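Local coordinates for glycosyl hydrolase family 2, TIM barrel domain protein (Parabacteroides merdae ATCC 43184, PDB 6DXU) that probably hydrolyses beta-D-glucuronides as a gut bacterial beta-glucuronidase of glycoside hydrolase family 2, at residues D[105-110]-D[139-144]; D[99-104]-D[196-201]; D[522-527]-D[643-648]; D[722-727]-D[759-764]. All blocks are in the same frame, centred on the assembly; numbering follows the deposited sequence.

Interaction 1 of 4, residues D[105-110]-D[139-144]; sequences NGRIVL and NVDITD
V109 faces D141 as a non-hydrogen-bonded pair and L110 faces V140 as a hydrogen-bonded one, joining strands 107-110 and 139-141 at an edge of a four-stranded antiparallel sheet in the sugar-binding domain. The tight side lies beneath I142, whose CG1 rests on I108 CG2 at 3.7 Å while its CG2 meets L110 CD1, with V123 and V128 adding to this apolar layer. The other side is polar and opens toward solvent at D144. There R107, bent at chi2 and chi3, turns back so that NE and NH2 both reach one oxygen of D141; NE lies 3.0 Å from OD2, on its syn lone pair and in the guanidinium plane. Y229 OH also bonds this oxygen. D141 OD1 accepts from T143 N at 2.9 Å, closing an Asx turn at the start of helix 143-150. Without the D141 carboxylate, as with an alanine here, the R107 guanidinium would probably lose its mate and the turn its acceptor. T143 CB covers one face of that guanidinium. Where the strand pairing ends, I142 N still bonds I108 O, and T143 OG1 receives I108 N at 2.9 Å in a nearly straight bond of 170°.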
# COMPACT_ATOMS: atom_id res chain seq x y z
N ASN D 105 -7.40 -18.61 -33.05
CA ASN D 105 -6.50 -18.09 -32.02
C ASN D 105 -6.74 -16.59 -31.80
O ASN D 105 -5.81 -15.82 -31.54
CB ASN D 105 -5.03 -18.35 -32.37
CG ASN D 105 -4.14 -18.35 -31.14
OD1 ASN D 105 -4.58 -18.71 -30.04
ND2 ASN D 105 -2.89 -17.92 -31.30
N GLY D 106 -7.99 -16.17 -31.90
CA GLY D 106 -8.30 -14.75 -31.87
C GLY D 106 -8.37 -14.18 -30.46
O GLY D 106 -8.29 -14.88 -29.45
N ARG D 107 -8.57 -12.86 -30.41
CA ARG D 107 -8.65 -12.11 -29.17
C ARG D 107 -10.08 -11.68 -28.94
O ARG D 107 -10.84 -11.45 -29.89
CB ARG D 107 -7.76 -10.86 -29.21
CG ARG D 107 -6.34 -11.10 -29.70
CD ARG D 107 -5.60 -12.13 -28.86
NE ARG D 107 -5.33 -11.67 -27.50
CZ ARG D 107 -4.61 -12.36 -26.62
NH1 ARG D 107 -4.11 -13.54 -26.95
NH2 ARG D 107 -4.40 -11.88 -25.40
N ILE D 108 -10.43 -11.55 -27.66
CA ILE D 108 -11.73 -11.06 -27.22
C ILE D 108 -11.49 -9.75 -26.49
O ILE D 108 -10.84 -9.73 -25.43
CB ILE D 108 -12.41 -12.06 -26.26
CG1 ILE D 108 -12.43 -13.47 -26.85
CG2 ILE D 108 -13.83 -11.62 -25.94
CD1 ILE D 108 -12.64 -14.55 -25.79
N VAL D 109 -12.03 -8.65 -27.01
CA VAL D 109 -11.80 -7.34 -26.43
C VAL D 109 -13.15 -6.72 -26.09
O VAL D 109 -14.08 -6.73 -26.92
CB VAL D 109 -10.99 -6.43 -27.37
CG1 VAL D 109 -10.90 -5.03 -26.80
CG2 VAL D 109 -9.59 -7.01 -27.59
N LEU D 110 -13.25 -6.16 -24.89
CA LEU D 110 -14.39 -5.33 -24.51
C LEU D 110 -14.02 -3.89 -24.79
O LEU D 110 -13.03 -3.38 -24.26
CB LEU D 110 -14.73 -5.50 -23.03
CG LEU D 110 -15.20 -6.87 -22.55
CD1 LEU D 110 -15.30 -6.86 -21.00
CD2 LEU D 110 -16.51 -7.26 -23.19
N ASN D 139 -10.47 0.10 -23.57
CA ASN D 139 -10.81 -1.29 -23.85
C ASN D 139 -10.02 -2.22 -22.95
O ASN D 139 -9.02 -1.82 -22.34
CB ASN D 139 -10.58 -1.63 -25.33
CG ASN D 139 -9.18 -1.29 -25.80
OD1 ASN D 139 -8.20 -1.79 -25.27
ND2 ASN D 139 -9.09 -0.41 -26.80
N VAL D 140 -10.48 -3.47 -22.88
CA VAL D 140 -9.87 -4.51 -22.06
C VAL D 140 -9.82 -5.79 -22.89
O VAL D 140 -10.87 -6.27 -23.34
CB VAL D 140 -10.65 -4.77 -20.76
CG1 VAL D 140 -9.92 -5.82 -19.92
CG2 VAL D 140 -10.85 -3.48 -19.98
N ASP D 141 -8.63 -6.36 -23.07
CA ASP D 141 -8.50 -7.68 -23.70
C ASP D 141 -8.79 -8.73 -22.63
O ASP D 141 -8.02 -8.87 -21.68
CB ASP D 141 -7.10 -7.87 -24.27
CG ASP D 141 -6.96 -9.14 -25.11
OD1 ASP D 141 -7.62 -10.14 -24.80
OD2 ASP D 141 -6.11 -9.17 -26.03
N ILE D 142 -9.88 -9.48 -22.77
CA ILE D 142 -10.26 -10.46 -21.75
C ILE D 142 -9.96 -11.88 -22.19
O ILE D 142 -10.40 -12.84 -21.54
CB ILE D 142 -11.74 -10.32 -21.36
CG1 ILE D 142 -12.65 -10.58 -22.58
CG2 ILE D 142 -11.98 -8.94 -20.78
CD1 ILE D 142 -14.17 -10.70 -22.23
N THR D 143 -9.16 -12.05 -23.26
CA THR D 143 -8.87 -13.38 -23.78
C THR D 143 -8.35 -14.31 -22.70
O THR D 143 -8.85 -15.44 -22.54
CB THR D 143 -7.86 -13.29 -24.93
OG1 THR D 143 -8.29 -12.32 -25.88
CG2 THR D 143 -7.73 -14.66 -25.61
N ASP D 144 -7.33 -13.88 -21.95
CA ASP D 144 -6.69 -14.78 -20.98
C ASP D 144 -7.62 -15.11 -19.82
O ASP D 144 -7.67 -16.27 -19.38
CB ASP D 144 -5.39 -14.16 -20.46
CG ASP D 144 -4.31 -14.11 -21.52
OD1 ASP D 144 -4.43 -14.82 -22.54
OD2 ASP D 144 -3.35 -13.33 -21.35

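Interaction 2 of 4, residues D[99-104]-D[196-201]; sequences IDNPYR and LVYLPE
The hydroxyl of Y198 accepts the backbone N-H of D100, with N to OH at 3.0 Å and an angle of 173°, which fixes the far end of the tyrosine against the loop 99-104. This loop leads into strand 107-112 and runs beside the end of strand 194-199, within the sugar-binding domain of the family 2 fold. Over one face of the Y198 ring lie N101 CA and P102 CD, both in CH-pi contact; the proline carbon stands 3.7 Å from the ring centroid. I99 CG2 comes instead to the ring edge. The N101 side chain slides past Y198 in the opposite direction, its CG 3.4 Å from Y198 CD2, because chi1 of -164° sets the amide anti to the backbone N. Its OD1 takes the N-H of Y103 at 3.0 Å, an Asx turn that holds the loop bent, and its ND2 makes a weak bond to R107 O. Y103 in turn lies over P200, whose CD sits 3.9 Å from the Y103 ring centroid and almost on the ring normal, and F299 borders the pair. Toward the exposed end, a water donates to R104 O and accepts from E201 N. The contact is thus largely apolar, with proline and backbone carbons over the tyrosine faces, while the single direct hydrogen bond sets how Y198 lies along the loop.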
# COMPACT_ATOMS: atom_id res chain seq x y z
N ILE D 99 -19.71 -16.41 -25.89
CA ILE D 99 -18.47 -16.15 -26.61
C ILE D 99 -18.24 -17.25 -27.63
O ILE D 99 -18.32 -18.44 -27.28
CB ILE D 99 -17.27 -16.03 -25.66
CG1 ILE D 99 -17.47 -14.83 -24.71
CG2 ILE D 99 -15.98 -15.95 -26.47
CD1 ILE D 99 -16.40 -14.69 -23.65
N ASP D 100 -17.96 -16.86 -28.87
CA ASP D 100 -17.59 -17.80 -29.92
C ASP D 100 -16.79 -16.98 -30.93
O ASP D 100 -17.36 -16.39 -31.85
CB ASP D 100 -18.81 -18.45 -30.56
CG ASP D 100 -18.44 -19.57 -31.53
OD1 ASP D 100 -19.33 -20.39 -31.86
OD2 ASP D 100 -17.27 -19.65 -31.96
N ASN D 101 -15.48 -16.98 -30.77
CA ASN D 101 -14.62 -16.12 -31.58
C ASN D 101 -14.51 -16.66 -32.99
O ASN D 101 -14.08 -17.81 -33.17
CB ASN D 101 -13.23 -16.01 -30.92
CG ASN D 101 -12.41 -14.85 -31.47
OD1 ASN D 101 -12.58 -14.43 -32.62
ND2 ASN D 101 -11.53 -14.31 -30.65
N PRO D 102 -14.90 -15.90 -34.02
CA PRO D 102 -14.79 -16.42 -35.39
C PRO D 102 -13.37 -16.50 -35.91
O PRO D 102 -13.15 -17.12 -36.95
CB PRO D 102 -15.63 -15.41 -36.20
CG PRO D 102 -15.47 -14.14 -35.47
CD PRO D 102 -15.42 -14.53 -33.98
N TYR D 103 -12.40 -15.89 -35.23
CA TYR D 103 -11.01 -15.92 -35.67
C TYR D 103 -10.24 -17.05 -35.00
O TYR D 103 -10.45 -17.36 -33.83
CB TYR D 103 -10.32 -14.60 -35.39
CG TYR D 103 -10.91 -13.45 -36.16
CD1 TYR D 103 -10.65 -13.30 -37.53
CD2 TYR D 103 -11.70 -12.50 -35.53
CE1 TYR D 103 -11.18 -12.24 -38.24
CE2 TYR D 103 -12.23 -11.44 -36.24
CZ TYR D 103 -11.97 -11.32 -37.60
OH TYR D 103 -12.49 -10.25 -38.30
N ARG D 104 -9.34 -17.67 -35.77
CA ARG D 104 -8.47 -18.70 -35.24
C ARG D 104 -7.46 -18.08 -34.27
O ARG D 104 -6.75 -17.13 -34.62
CB ARG D 104 -7.76 -19.41 -36.39
CG ARG D 104 -6.73 -20.41 -35.95
CD ARG D 104 -7.27 -21.52 -35.03
NE ARG D 104 -6.18 -22.48 -34.85
CZ ARG D 104 -5.52 -22.69 -33.72
NH1 ARG D 104 -5.85 -22.05 -32.60
NH2 ARG D 104 -4.52 -23.57 -33.71
N LEU D 196 -18.44 -5.94 -27.86
CA LEU D 196 -17.61 -7.13 -27.87
C LEU D 196 -16.90 -7.15 -29.21
O LEU D 196 -17.55 -7.19 -30.26
CB LEU D 196 -18.45 -8.40 -27.68
CG LEU D 196 -17.65 -9.71 -27.69
CD1 LEU D 196 -16.75 -9.74 -26.49
CD2 LEU D 196 -18.60 -10.90 -27.68
N VAL D 197 -15.57 -7.14 -29.19
CA VAL D 197 -14.78 -7.02 -30.41
C VAL D 197 -13.96 -8.29 -30.53
O VAL D 197 -13.08 -8.55 -29.70
CB VAL D 197 -13.88 -5.78 -30.40
CG1 VAL D 197 -13.09 -5.70 -31.70
CG2 VAL D 197 -14.71 -4.52 -30.19
N TYR D 198 -14.23 -9.07 -31.56
CA TYR D 198 -13.39 -10.21 -31.89
C TYR D 198 -12.29 -9.75 -32.84
O TYR D 198 -12.57 -9.09 -33.85
CB TYR D 198 -14.21 -11.32 -32.54
CG TYR D 198 -15.25 -11.98 -31.66
CD1 TYR D 198 -16.60 -11.91 -31.98
CD2 TYR D 198 -14.87 -12.71 -30.53
CE1 TYR D 198 -17.55 -12.55 -31.19
CE2 TYR D 198 -15.82 -13.34 -29.73
CZ TYR D 198 -17.16 -13.26 -30.08
OH TYR D 198 -18.11 -13.89 -29.30
N LEU D 199 -11.05 -10.13 -32.55
CA LEU D 199 -9.91 -9.78 -33.37
C LEU D 199 -9.16 -11.04 -33.75
O LEU D 199 -9.14 -12.02 -32.99
CB LEU D 199 -8.95 -8.84 -32.62
CG LEU D 199 -9.54 -7.49 -32.22
CD1 LEU D 199 -8.56 -6.81 -31.26
CD2 LEU D 199 -9.79 -6.63 -33.47
N PRO D 200 -8.49 -11.04 -34.92
CA PRO D 200 -7.54 -12.11 -35.22
C PRO D 200 -6.25 -11.92 -34.43
O PRO D 200 -6.17 -11.00 -33.61
CB PRO D 200 -7.30 -11.95 -36.73
CG PRO D 200 -7.43 -10.46 -36.94
CD PRO D 200 -8.50 -10.00 -35.96
N GLU D 201 -5.24 -12.76 -34.68
CA GLU D 201 -3.98 -12.67 -33.94
C GLU D 201 -3.35 -11.29 -34.07
O GLU D 201 -2.86 -10.73 -33.09
CB GLU D 201 -3.01 -13.73 -34.44
CG GLU D 201 -3.30 -15.12 -33.92
CD GLU D 201 -2.40 -16.18 -34.54
OE1 GLU D 201 -1.98 -17.09 -33.81
OE2 GLU D 201 -2.07 -16.07 -35.75
O HOH W 1 -6.26 -15.18 -36.58

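Interaction 3 of 4, residues D[522-527]-D[643-648]; sequences RRHSED and HTWPVR. With BCN (bicine), chain L.
The loop 522-527 and the segment 643-648 run in roughly the same direction, 24° apart, approaching most closely at R522 and T644, whose CA atoms are 5.2 Å apart. H524 fills the middle. Its CB sits over the five-membered ring of W645, 3.5 Å from the centroid and near the normal, while W645 CB lies over a face of the imidazole; the ring planes are 19° apart and offset, with little overlap. At the imidazole edge NE2 is 2.8 Å from T644 OG1, in a hydrogen bond that either group could donate, and ND1 is bonded to Y641. T644 CG2 lies over one face of the R522 guanidinium. Beyond the indole, E526 and R648 form a side-on salt bridge with nearly coplanar groups: NH2 reaches OE1 at 2.8 Å along its syn lone pair, and NE reaches OE2 at 2.9 Å, both bonds almost straight. A bend at chi2 of E526 (-66°) folds the carboxylate back toward the arginine, and K656 adds a second positive partner at OE1. R648 CG covers the W645 face opposite H524, leaving the indole sandwiched. R523 points the other way, and its NH1 donates to O4 of bicine at 2.9 Å in a pocket that also includes Q793. The contact therefore joins a loop of the TIM-barrel domain to the start of strand 647-649 and the loop before it through an indole clamped between histidine and arginine, and the paired charges probably fix the rotation of the R648 guanidinium.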
# COMPACT_ATOMS: atom_id res chain seq x y z
N ARG D 522 -43.44 26.39 -24.62
CA ARG D 522 -44.88 26.60 -24.72
C ARG D 522 -45.32 27.78 -23.86
O ARG D 522 -46.52 28.07 -23.83
CB ARG D 522 -45.71 25.36 -24.34
CG ARG D 522 -45.38 24.14 -25.19
CD ARG D 522 -46.10 22.86 -24.75
NE ARG D 522 -45.85 21.81 -25.73
CZ ARG D 522 -46.57 21.65 -26.85
NH1 ARG D 522 -47.59 22.46 -27.13
NH2 ARG D 522 -46.26 20.69 -27.71
N ARG D 523 -44.41 28.47 -23.18
CA ARG D 523 -44.78 29.69 -22.48
C ARG D 523 -44.52 30.90 -23.37
O ARG D 523 -43.42 31.04 -23.93
CB ARG D 523 -44.03 29.85 -21.17
CG ARG D 523 -44.37 31.13 -20.42
CD ARG D 523 -43.51 31.28 -19.17
NE ARG D 523 -43.94 30.40 -18.08
CZ ARG D 523 -43.21 30.13 -17.00
NH1 ARG D 523 -42.00 30.67 -16.86
NH2 ARG D 523 -43.69 29.32 -16.06
N HIS D 524 -45.52 31.76 -23.51
CA HIS D 524 -45.43 32.91 -24.38
C HIS D 524 -45.90 34.15 -23.63
O HIS D 524 -46.44 34.06 -22.52
CB HIS D 524 -46.21 32.67 -25.68
CG HIS D 524 -45.81 31.40 -26.38
ND1 HIS D 524 -44.75 31.33 -27.25
CD2 HIS D 524 -46.34 30.15 -26.32
CE1 HIS D 524 -44.64 30.09 -27.70
NE2 HIS D 524 -45.60 29.36 -27.16
N SER D 525 -45.68 35.31 -24.24
CA SER D 525 -46.00 36.56 -23.57
C SER D 525 -46.42 37.61 -24.59
O SER D 525 -45.82 37.71 -25.66
CB SER D 525 -44.81 37.10 -22.76
OG SER D 525 -45.13 38.31 -22.08
N GLU D 526 -47.48 38.34 -24.26
CA GLU D 526 -47.86 39.50 -25.06
C GLU D 526 -46.88 40.66 -24.87
O GLU D 526 -46.84 41.56 -25.72
CB GLU D 526 -49.29 39.94 -24.72
CG GLU D 526 -50.39 38.98 -25.22
CD GLU D 526 -50.50 38.88 -26.73
OE1 GLU D 526 -49.80 39.63 -27.46
OE2 GLU D 526 -51.29 38.05 -27.21
N ASP D 527 -46.15 40.70 -23.74
CA ASP D 527 -45.08 41.68 -23.52
C ASP D 527 -43.87 41.01 -22.86
O ASP D 527 -43.79 40.92 -21.63
CB ASP D 527 -45.58 42.85 -22.68
CG ASP D 527 -44.54 43.96 -22.54
OD1 ASP D 527 -43.43 43.84 -23.11
OD2 ASP D 527 -44.84 44.95 -21.84
N HIS D 643 -46.66 28.65 -32.82
CA HIS D 643 -47.24 27.33 -33.03
C HIS D 643 -47.71 26.70 -31.73
O HIS D 643 -48.72 25.98 -31.73
CB HIS D 643 -46.22 26.41 -33.71
CG HIS D 643 -46.17 26.58 -35.20
ND1 HIS D 643 -46.46 25.55 -36.07
CD2 HIS D 643 -45.89 27.66 -35.97
CE1 HIS D 643 -46.34 25.99 -37.31
NE2 HIS D 643 -45.99 27.26 -37.28
N THR D 644 -47.03 26.96 -30.60
CA THR D 644 -47.42 26.42 -29.30
C THR D 644 -48.06 27.47 -28.41
O THR D 644 -47.98 27.39 -27.19
CB THR D 644 -46.21 25.81 -28.57
OG1 THR D 644 -45.21 26.82 -28.35
CG2 THR D 644 -45.62 24.66 -29.37
N TRP D 645 -48.69 28.48 -29.02
CA TRP D 645 -49.31 29.59 -28.29
C TRP D 645 -50.80 29.56 -28.63
O TRP D 645 -51.23 30.20 -29.59
CB TRP D 645 -48.68 30.92 -28.70
CG TRP D 645 -49.07 32.07 -27.83
CD1 TRP D 645 -49.80 32.03 -26.70
CD2 TRP D 645 -48.72 33.45 -28.03
NE1 TRP D 645 -49.92 33.29 -26.16
CE2 TRP D 645 -49.26 34.18 -26.97
CE3 TRP D 645 -47.97 34.13 -29.01
CZ2 TRP D 645 -49.10 35.57 -26.84
CZ3 TRP D 645 -47.82 35.50 -28.89
CH2 TRP D 645 -48.39 36.21 -27.80
N PRO D 646 -51.61 28.82 -27.86
CA PRO D 646 -53.00 28.60 -28.28
C PRO D 646 -53.93 29.79 -28.06
O PRO D 646 -54.89 29.99 -28.82
CB PRO D 646 -53.44 27.40 -27.43
CG PRO D 646 -52.58 27.46 -26.23
CD PRO D 646 -51.24 27.97 -26.71
N VAL D 647 -53.65 30.61 -27.04
CA VAL D 647 -54.54 31.70 -26.67
C VAL D 647 -53.73 32.99 -26.50
O VAL D 647 -52.93 33.10 -25.57
CB VAL D 647 -55.33 31.40 -25.38
CG1 VAL D 647 -56.44 32.43 -25.23
CG2 VAL D 647 -55.92 29.99 -25.42
N ARG D 648 -53.96 33.94 -27.40
CA ARG D 648 -53.46 35.31 -27.24
C ARG D 648 -54.48 36.16 -26.47
O ARG D 648 -55.60 35.73 -26.19
CB ARG D 648 -53.17 35.92 -28.60
CG ARG D 648 -51.99 35.28 -29.31
CD ARG D 648 -51.53 36.14 -30.49
NE ARG D 648 -50.80 37.31 -30.01
CZ ARG D 648 -50.01 38.07 -30.76
NH1 ARG D 648 -49.84 37.79 -32.04
NH2 ARG D 648 -49.38 39.11 -30.22
N1 BCN L . -38.36 31.66 -12.67
C1 BCN L . -38.72 32.59 -11.61
C2 BCN L . -40.04 32.14 -10.99
O21 BCN L . -40.74 31.27 -11.57
O22 BCN L . -40.43 32.65 -9.90
C3 BCN L . -38.51 32.36 -13.94
C4 BCN L . -39.98 32.44 -14.36
O4 BCN L . -40.56 31.16 -14.36
C5 BCN L . -36.96 31.30 -12.52
C6 BCN L . -36.82 29.96 -11.79
O6 BCN L . -38.03 29.26 -11.91

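Interaction 4 of 4, residues D[722-727]-D[759-764]; sequences RQEYQT and GIRCLS
R761 lays the edge of its guanidinium against Q726, the amide and guanidinium planes only 7° from coplanar. Strand 715-726 belongs to a five-stranded mixed sheet, and the loop 759-764 that meets it lies in the C-terminal domain between strands 747-755 and 768-775, so the contact fastens one beta domain to the next. Both NE and NH2 of R761 reach OE1 of the glutamine, NE at 2.9 Å and nearly in line with the carbonyl, NH2 on an in-plane lone pair. At its outer end the same guanidinium grips E724 end-on, with NH1 bonded to OE1 and NH2 2.6 Å from OE2. The carboxylate is turned 50° from the guanidinium, and OE2 is met from above its plane. One arginine thus spans two alternate residues of the strand, both pointing toward the loop. E724 and Q726 reach it in the same manner: each has CG anti to the backbone N and an extended chain beyond. Replacing R761 by a leucine is likely to leave the E724 carboxylate without its countercharge and Q726 OE1 without two of its donors. L763 CD1 packs on the glutamine head, 3.6 Å from Q726 CD, and also touches V647 and W649 on the neighbouring strand. A water bonded to R761 N gives Q726 OE1 a further, weak bond. On the nitrogen side, Q726 NE2 bonds A728 O and makes a weak 3.4 Å bond to R761 O, with I760 CG2 also 3.4 Å from NE2.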
# COMPACT_ATOMS: atom_id res chain seq x y z
N ARG D 722 -53.36 28.29 -35.88
CA ARG D 722 -54.65 28.70 -35.34
C ARG D 722 -54.44 29.18 -33.91
O ARG D 722 -53.75 28.53 -33.13
CB ARG D 722 -55.66 27.56 -35.39
CG ARG D 722 -55.87 27.01 -36.80
CD ARG D 722 -56.91 25.90 -36.81
NE ARG D 722 -57.34 25.58 -38.17
N GLN D 723 -55.03 30.32 -33.59
CA GLN D 723 -54.92 30.89 -32.26
C GLN D 723 -56.25 31.48 -31.82
O GLN D 723 -56.93 32.14 -32.61
CB GLN D 723 -53.86 32.00 -32.19
CG GLN D 723 -52.45 31.54 -32.44
CD GLN D 723 -51.46 32.67 -32.26
OE1 GLN D 723 -51.46 33.63 -33.03
NE2 GLN D 723 -50.63 32.58 -31.22
N GLU D 724 -56.59 31.24 -30.57
CA GLU D 724 -57.71 31.90 -29.93
C GLU D 724 -57.26 33.26 -29.40
O GLU D 724 -56.11 33.46 -29.01
CB GLU D 724 -58.25 31.05 -28.79
CG GLU D 724 -59.66 31.41 -28.38
CD GLU D 724 -60.14 30.63 -27.18
OE1 GLU D 724 -59.63 29.51 -26.95
OE2 GLU D 724 -61.01 31.15 -26.45
N TYR D 725 -58.21 34.19 -29.35
CA TYR D 725 -57.95 35.52 -28.81
C TYR D 725 -58.95 35.79 -27.70
O TYR D 725 -60.16 35.69 -27.91
CB TYR D 725 -58.03 36.59 -29.91
CG TYR D 725 -57.60 37.97 -29.48
CD1 TYR D 725 -56.28 38.22 -29.08
CD2 TYR D 725 -58.49 39.04 -29.49
CE1 TYR D 725 -55.88 39.49 -28.67
CE2 TYR D 725 -58.10 40.30 -29.09
CZ TYR D 725 -56.79 40.52 -28.69
OH TYR D 725 -56.40 41.79 -28.30
N GLN D 726 -58.43 36.14 -26.52
CA GLN D 726 -59.25 36.34 -25.34
C GLN D 726 -59.20 37.81 -24.94
O GLN D 726 -58.11 38.36 -24.75
CB GLN D 726 -58.78 35.46 -24.18
CG GLN D 726 -59.48 35.74 -22.85
CD GLN D 726 -59.09 34.76 -21.76
OE1 GLN D 726 -59.02 33.55 -22.00
NE2 GLN D 726 -58.84 35.27 -20.56
N THR D 727 -60.37 38.44 -24.83
CA THR D 727 -60.42 39.82 -24.36
C THR D 727 -60.76 39.94 -22.88
O THR D 727 -60.53 41.00 -22.29
CB THR D 727 -61.44 40.63 -25.18
OG1 THR D 727 -62.71 39.98 -25.16
CG2 THR D 727 -60.97 40.73 -26.64
N GLY D 759 -64.19 31.87 -13.56
CA GLY D 759 -64.01 30.91 -14.64
C GLY D 759 -63.17 31.40 -15.80
O GLY D 759 -63.13 30.72 -16.84
N ILE D 760 -62.48 32.54 -15.66
CA ILE D 760 -61.68 33.09 -16.74
C ILE D 760 -60.29 32.47 -16.71
O ILE D 760 -59.68 32.34 -15.64
CB ILE D 760 -61.59 34.63 -16.65
CG1 ILE D 760 -63.00 35.26 -16.62
CG2 ILE D 760 -60.80 35.20 -17.83
CD1 ILE D 760 -63.82 34.89 -17.82
N ARG D 761 -59.77 32.09 -17.88
CA ARG D 761 -58.43 31.51 -17.95
C ARG D 761 -57.38 32.52 -17.53
O ARG D 761 -57.33 33.64 -18.05
CB ARG D 761 -58.15 31.00 -19.36
CG ARG D 761 -59.03 29.85 -19.80
CD ARG D 761 -58.83 29.54 -21.27
NE ARG D 761 -59.29 30.64 -22.10
CZ ARG D 761 -59.58 30.53 -23.39
NH1 ARG D 761 -59.46 29.37 -24.02
NH2 ARG D 761 -60.00 31.60 -24.06
N CYS D 762 -56.50 32.12 -16.61
CA CYS D 762 -55.42 32.97 -16.11
C CYS D 762 -54.21 32.83 -17.04
O CYS D 762 -53.25 32.11 -16.76
CB CYS D 762 -55.04 32.59 -14.69
SG CYS D 762 -56.40 32.64 -13.49
N LEU D 763 -54.24 33.60 -18.13
CA LEU D 763 -53.29 33.37 -19.22
C LEU D 763 -51.86 33.79 -18.90
O LEU D 763 -50.97 33.49 -19.70
CB LEU D 763 -53.77 34.10 -20.47
CG LEU D 763 -55.08 33.55 -21.03
CD1 LEU D 763 -55.54 34.40 -22.21
CD2 LEU D 763 -54.93 32.07 -21.43
N SER D 764 -51.61 34.49 -17.80
CA SER D 764 -50.24 34.86 -17.45
C SER D 764 -49.69 34.04 -16.29
O SER D 764 -48.57 34.31 -15.82
CB SER D 764 -50.16 36.36 -17.13
OG SER D 764 -50.92 36.65 -15.98
O HOH W 2 -61.43 32.36 -20.44

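How the interactions relate
Interactions 1 and 2 share a sheet of the sugar-binding domain: strands 107-112 and 194-199 are neighbours, bonded at V109 O to V197 N and R107 N to L199 O. Interactions 3 and 4 form a second pair, with centres about 10 Å apart, meeting where strand 647-649 runs beside 715-726. The two pairs lie on opposite sides of the chain's centre, with about 57 Å between the centres of interactions 1 and 3. All four are partly buried. Interaction 1 alone pairs strands by backbone bonds; interaction 2 rests on tyrosine faces, interaction 3 combines aromatic packing with a salt bridge, and interaction 4, which like 3 joins successive domains, is the most polar.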